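Local coordinates for protein endosialidase (Enterobacteria phage phi92, PDB 4HIZ) that cleaves polysialic acid within the chain at alpha-2,8 and probably alpha-2,9 linkages, presumably to let the phage through its host's capsule, at residues A[81-86]-A[514-519]; A[468-473]-A[489-494]. All coordinates share one frame; numbering follows the deposited sequence.

Contact 1: residues A[81-86]-A[514-519]; sequences FYNAWT and PADLYS. With CA (calcium ion), chain B.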
loop_
_atom_site.group_PDB
_atom_site.type_symbol
_atom_site.label_atom_id
_atom_site.label_comp_id
_atom_site.label_asym_id
_atom_site.label_seq_id
_atom_site.Cartn_x
_atom_site.Cartn_y
_atom_site.Cartn_z
ATOM N N PHE A 81 3.024 6.699 -12.649
ATOM C CA PHE A 81 3.005 7.853 -13.552
ATOM C C PHE A 81 4.412 8.350 -13.794
ATOM O O PHE A 81 5.369 8.009 -13.062
ATOM C CB PHE A 81 2.159 8.997 -12.958
ATOM C CG PHE A 81 0.678 8.741 -13.046
ATOM C CD1 PHE A 81 -0.045 9.072 -14.186
ATOM C CD2 PHE A 81 0.000 8.140 -11.995
ATOM C CE1 PHE A 81 -1.449 8.839 -14.264
ATOM C CE2 PHE A 81 -1.381 7.898 -12.056
ATOM C CZ PHE A 81 -2.113 8.248 -13.195
ATOM N N TYR A 82 4.551 9.156 -14.848
ATOM C CA TYR A 82 5.808 9.853 -15.097
ATOM C C TYR A 82 5.756 11.087 -14.182
ATOM O O TYR A 82 5.096 12.090 -14.502
ATOM C CB TYR A 82 5.904 10.243 -16.605
ATOM C CG TYR A 82 7.321 10.590 -17.019
ATOM C CD1 TYR A 82 7.907 11.816 -16.657
ATOM C CD2 TYR A 82 8.076 9.700 -17.813
ATOM C CE1 TYR A 82 9.218 12.120 -17.040
ATOM C CE2 TYR A 82 9.378 9.995 -18.177
ATOM C CZ TYR A 82 9.950 11.196 -17.797
ATOM O OH TYR A 82 11.246 11.458 -18.182
ATOM N N ASN A 83 6.398 10.986 -13.021
ATOM C CA ASN A 83 6.331 12.024 -11.983
ATOM C C ASN A 83 7.618 12.806 -12.061
ATOM O O ASN A 83 8.687 12.284 -11.720
ATOM C CB ASN A 83 6.222 11.373 -10.602
ATOM C CG ASN A 83 4.969 10.539 -10.481
ATOM O OD1 ASN A 83 3.876 11.007 -10.841
ATOM N ND2 ASN A 83 5.101 9.297 -9.970
ATOM N N ALA A 84 7.523 14.085 -12.451
ATOM C CA ALA A 84 8.742 14.824 -12.702
ATOM C C ALA A 84 8.498 16.331 -12.602
ATOM O O ALA A 84 7.368 16.772 -12.414
ATOM C CB ALA A 84 9.285 14.441 -14.132
ATOM N N TRP A 85 9.587 17.074 -12.708
ATOM C CA TRP A 85 9.541 18.561 -12.760
ATOM C C TRP A 85 8.969 19.218 -11.496
ATOM O O TRP A 85 7.912 19.887 -11.562
ATOM C CB TRP A 85 8.747 19.061 -14.009
ATOM C CG TRP A 85 9.211 18.385 -15.292
ATOM C CD1 TRP A 85 10.366 18.635 -16.009
ATOM C CD2 TRP A 85 8.514 17.349 -15.986
ATOM N NE1 TRP A 85 10.425 17.776 -17.097
ATOM C CE2 TRP A 85 9.297 16.991 -17.114
ATOM C CE3 TRP A 85 7.278 16.715 -15.787
ATOM C CZ2 TRP A 85 8.918 15.966 -18.003
ATOM C CZ3 TRP A 85 6.895 15.688 -16.684
ATOM C CH2 TRP A 85 7.701 15.359 -17.805
ATOM N N THR A 86 9.664 19.091 -10.363
ATOM C CA THR A 86 9.369 20.039 -9.278
ATOM C C THR A 86 9.792 21.461 -9.692
ATOM O O THR A 86 9.278 22.411 -9.113
ATOM C CB THR A 86 10.105 19.706 -7.985
ATOM O OG1 THR A 86 11.509 19.789 -8.238
ATOM C CG2 THR A 86 9.725 18.254 -7.486
ATOM N N PRO A 514 9.555 5.193 -14.957
ATOM C CA PRO A 514 10.533 5.118 -13.855
ATOM C C PRO A 514 10.812 6.477 -13.237
ATOM O O PRO A 514 11.565 6.540 -12.265
ATOM C CB PRO A 514 11.818 4.607 -14.551
ATOM C CG PRO A 514 11.672 5.072 -15.989
ATOM C CD PRO A 514 10.173 4.943 -16.276
ATOM N N ALA A 515 10.260 7.556 -13.806
ATOM C CA ALA A 515 10.499 8.884 -13.228
ATOM C C ALA A 515 9.744 9.092 -11.912
ATOM O O ALA A 515 8.526 8.918 -11.864
ATOM C CB ALA A 515 10.047 9.954 -14.245
ATOM N N ASP A 516 10.488 9.444 -10.864
ATOM C CA ASP A 516 9.933 9.730 -9.529
ATOM C C ASP A 516 10.798 10.795 -8.851
ATOM O O ASP A 516 11.847 11.171 -9.376
ATOM C CB ASP A 516 9.845 8.430 -8.667
ATOM C CG ASP A 516 8.589 7.645 -8.976
ATOM O OD1 ASP A 516 7.468 8.146 -8.699
ATOM O OD2 ASP A 516 8.710 6.536 -9.545
ATOM N N LEU A 517 10.369 11.274 -7.684
ATOM C CA LEU A 517 11.057 12.394 -7.025
ATOM C C LEU A 517 11.851 11.949 -5.806
ATOM O O LEU A 517 11.489 10.954 -5.150
ATOM C CB LEU A 517 10.032 13.469 -6.579
ATOM C CG LEU A 517 9.116 13.953 -7.686
ATOM C CD1 LEU A 517 8.137 14.978 -7.094
ATOM C CD2 LEU A 517 9.926 14.609 -8.836
ATOM N N TYR A 518 12.906 12.696 -5.525
ATOM C CA TYR A 518 13.810 12.480 -4.397
ATOM C C TYR A 518 14.028 13.803 -3.682
ATOM O O TYR A 518 13.887 14.876 -4.287
ATOM C CB TYR A 518 15.176 11.954 -4.892
ATOM C CG TYR A 518 15.045 10.584 -5.554
ATOM C CD1 TYR A 518 14.596 10.468 -6.884
ATOM C CD2 TYR A 518 15.329 9.426 -4.828
ATOM C CE1 TYR A 518 14.440 9.216 -7.483
ATOM C CE2 TYR A 518 15.203 8.152 -5.432
ATOM C CZ TYR A 518 14.730 8.060 -6.725
ATOM O OH TYR A 518 14.564 6.828 -7.334
ATOM N N SER A 519 14.376 13.717 -2.393
ATOM C CA SER A 519 14.710 14.910 -1.611
ATOM C C SER A 519 16.069 14.726 -0.943
ATOM O O SER A 519 16.274 13.741 -0.197
ATOM C CB SER A 519 13.636 15.098 -0.553
ATOM O OG SER A 519 14.012 16.114 0.374
HETATM CA CA CA B . 7.141 6.802 -11.700
HETATM O O HOH W 1 11.328 12.595 -11.827
#
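F81 and A515 each turn a backbone carbonyl onto the same calcium ion, and D516 adds a carboxylate oxygen, so the metal ties the two segments together. The ion lies 2.5 Å from F81 O and 2.5 Å from A515 O, while D516 OD2 binds at 2.7 Å; the carbonyl oxygens of T79 and H513 complete the site. The other oxygen of the carboxylate is held by N83, whose amide runs beside the D516 side chain and points the same way. N83 ND2 donates to D516 OD1 over 2.9 Å, nearly in its own amide plane but from above the carboxylate, the two planes being 49° apart. T77 OG1 is a second partner of OD1, and T79 OG1 of ND2. A515 O also accepts from N83 N at 3.2 Å.

Tight packing marks the side of Y82. Its ring swings to the far side from its own N (chi1 -163°), which lays it flat against A515, whose methyl sits over its centre in a CH-pi contact, A515 CB being 3.6 Å from Y82 CE1. The phenol hydroxyl reaches H107 NE2. Toward the other end the strands, 33° from parallel, are joined more loosely: one water donates to both N83 O and D516 O, and beyond it T86 CG2 slides past L517 CD1 at 3.7 Å. This end is still buried, and T86 OG1 is bonded to I487 O.

The contact joins two propeller sheets, 82-84 pairing with 96-104 and 516-523 with 71-75 and 483-490. D516 is the one carboxylate ligand. Calcium on OD2 and the N83 and T77 bonds on OD1 together hold its rotation, consistent with a structural calcium site.

Contact 2: residues A[468-473]-A[489-494]; sequences VNSACG and GGEDFL
A buried carboxylate, that of E491, reaches back from the end of a strand to take a backbone N-H of the loop opposite. Its OE2 accepts from A471 N at 2.8 Å in a nearly straight bond, on the anti side of the carboxylate and 28° out of its plane. An extended chain beyond CG (chi2 -176°) carries the group past C472, and A471 CB lies 3.6 Å from E491 OE2. One water links N469 O with E491 OE2, 2.6 Å from the latter; a second, beside E491 OE1, reaches N469 O only weakly. E491 OE1 also accepts from Q464 N.

Where the loop enters strand 473-480, G473 and G489 form an antiparallel hydrogen-bonded pair between two neighbouring strands of a propeller-blade sheet, with G489 N to G473 O at 2.8 Å and G473 N to G489 O at 3.0 Å. Both positions lack a side chain, and the backbones come close: G489 CA is 3.4 Å from A471 O, a CA-H...O contact.

Just before this pair, S470 folds the loop into an ST turn, its OG accepting from C472 N while also being bonded to R415 O. C472 lays its sulfur alongside the strand as it leaves the sheet, with C472 SG 4.0 Å from G490 CA.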
loop_
_atom_site.group_PDB
_atom_site.type_symbol
_atom_site.label_atom_id
_atom_site.label_comp_id
_atom_site.label_asym_id
_atom_site.label_seq_id
_atom_site.Cartn_x
_atom_site.Cartn_y
_atom_site.Cartn_z
ATOM N N VAL A 468 15.054 8.687 -25.012
ATOM C CA VAL A 468 16.082 9.716 -25.025
ATOM C C VAL A 468 15.861 10.689 -23.872
ATOM O O VAL A 468 16.831 11.223 -23.330
ATOM C CB VAL A 468 16.102 10.490 -26.370
ATOM C CG1 VAL A 468 14.850 11.377 -26.508
ATOM C CG2 VAL A 468 17.372 11.317 -26.451
ATOM N N ASN A 469 14.605 10.845 -23.437
ATOM C CA ASN A 469 14.301 11.871 -22.444
ATOM C C ASN A 469 14.732 11.408 -21.051
ATOM O O ASN A 469 14.653 10.219 -20.723
ATOM C CB ASN A 469 12.802 12.144 -22.365
ATOM C CG ASN A 469 12.177 12.346 -23.691
ATOM O OD1 ASN A 469 11.537 11.428 -24.243
ATOM N ND2 ASN A 469 12.368 13.527 -24.247
ATOM N N SER A 470 15.163 12.363 -20.238
ATOM C CA SER A 470 15.539 12.098 -18.850
ATOM C C SER A 470 14.778 12.987 -17.890
ATOM O O SER A 470 14.635 14.199 -18.114
ATOM C CB SER A 470 17.039 12.334 -18.672
ATOM O OG SER A 470 17.415 12.133 -17.314
ATOM N N ALA A 471 14.310 12.386 -16.788
ATOM C CA ALA A 471 13.653 13.156 -15.721
ATOM C C ALA A 471 14.636 13.589 -14.632
ATOM O O ALA A 471 14.235 14.224 -13.642
ATOM C CB ALA A 471 12.541 12.337 -15.122
ATOM N N CYS A 472 15.918 13.249 -14.786
ATOM C CA CYS A 472 16.871 13.490 -13.701
ATOM C C CYS A 472 17.095 14.971 -13.520
ATOM O O CYS A 472 17.303 15.677 -14.483
ATOM C CB CYS A 472 18.209 12.758 -13.962
ATOM S SG CYS A 472 18.015 10.963 -13.924
ATOM N N GLY A 473 17.020 15.440 -12.284
ATOM C CA GLY A 473 17.182 16.860 -11.986
ATOM C C GLY A 473 15.872 17.608 -12.075
ATOM O O GLY A 473 14.880 17.259 -11.375
ATOM N N GLY A 489 14.316 15.137 -9.642
ATOM C CA GLY A 489 13.982 13.851 -10.272
ATOM C C GLY A 489 15.118 12.858 -10.399
ATOM O O GLY A 489 16.293 13.221 -10.476
ATOM N N GLY A 490 14.736 11.578 -10.361
ATOM C CA GLY A 490 15.643 10.491 -10.752
ATOM C C GLY A 490 14.836 9.336 -11.311
ATOM O O GLY A 490 13.615 9.287 -11.093
ATOM N N GLU A 491 15.489 8.418 -12.041
ATOM C CA GLU A 491 14.778 7.258 -12.581
ATOM C C GLU A 491 15.246 5.999 -11.882
ATOM O O GLU A 491 15.824 6.068 -10.776
ATOM C CB GLU A 491 14.983 7.160 -14.118
ATOM C CG GLU A 491 14.618 8.550 -14.735
ATOM C CD GLU A 491 14.681 8.565 -16.267
ATOM O OE1 GLU A 491 15.173 7.585 -16.894
ATOM O OE2 GLU A 491 14.203 9.578 -16.826
ATOM N N ASP A 492 14.952 4.860 -12.513
ATOM C CA ASP A 492 15.398 3.532 -12.027
ATOM C C ASP A 492 15.584 2.731 -13.303
ATOM O O ASP A 492 15.287 3.248 -14.394
ATOM C CB ASP A 492 14.393 2.901 -11.005
ATOM C CG ASP A 492 13.009 2.566 -11.606
ATOM O OD1 ASP A 492 12.921 2.029 -12.718
ATOM O OD2 ASP A 492 11.965 2.812 -10.954
ATOM N N PHE A 493 16.096 1.506 -13.215
ATOM C CA PHE A 493 16.402 0.789 -14.470
ATOM C C PHE A 493 15.218 0.064 -15.108
ATOM O O PHE A 493 15.365 -0.540 -16.167
ATOM C CB PHE A 493 17.572 -0.187 -14.228
ATOM C CG PHE A 493 18.907 0.511 -14.013
ATOM C CD1 PHE A 493 19.478 1.298 -15.035
ATOM C CD2 PHE A 493 19.601 0.349 -12.804
ATOM C CE1 PHE A 493 20.701 1.939 -14.825
ATOM C CE2 PHE A 493 20.806 0.971 -12.581
ATOM C CZ PHE A 493 21.367 1.769 -13.599
ATOM N N LEU A 494 14.033 0.140 -14.518
ATOM C CA LEU A 494 12.859 -0.550 -15.088
ATOM C C LEU A 494 12.291 0.231 -16.265
ATOM O O LEU A 494 11.844 1.385 -16.139
ATOM C CB LEU A 494 11.765 -0.743 -14.032
ATOM C CG LEU A 494 12.263 -1.501 -12.794
ATOM C CD1 LEU A 494 11.177 -1.574 -11.722
ATOM C CD2 LEU A 494 12.720 -2.894 -13.160
HETATM O O HOH W 2 15.233 7.131 -19.574
HETATM O O HOH W 3 12.701 9.339 -18.926
#

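In the fold
Contacts 1 and 2 lie with their centres about 8 Å apart in the catalytic beta-propeller. In sequence the order is 81-86, 468-473, 489-494, 514-519, so contact 2 falls wholly between the halves of contact 1. Strands 473-480, 483-490 and 516-523 are consecutive in one antiparallel sheet, and strand 71-75, from the start of the domain, pairs with 516-523 at its edge; strand 82-84 belongs to the next sheet, so contact 1 lies beside this closure of the propeller ring. D516 O probably accepts from G490 N, and the A471 methyl packs against both Y82 and A515, so that the two contacts touch directly. Both also reach the second subunit, linking this closure to the trimer.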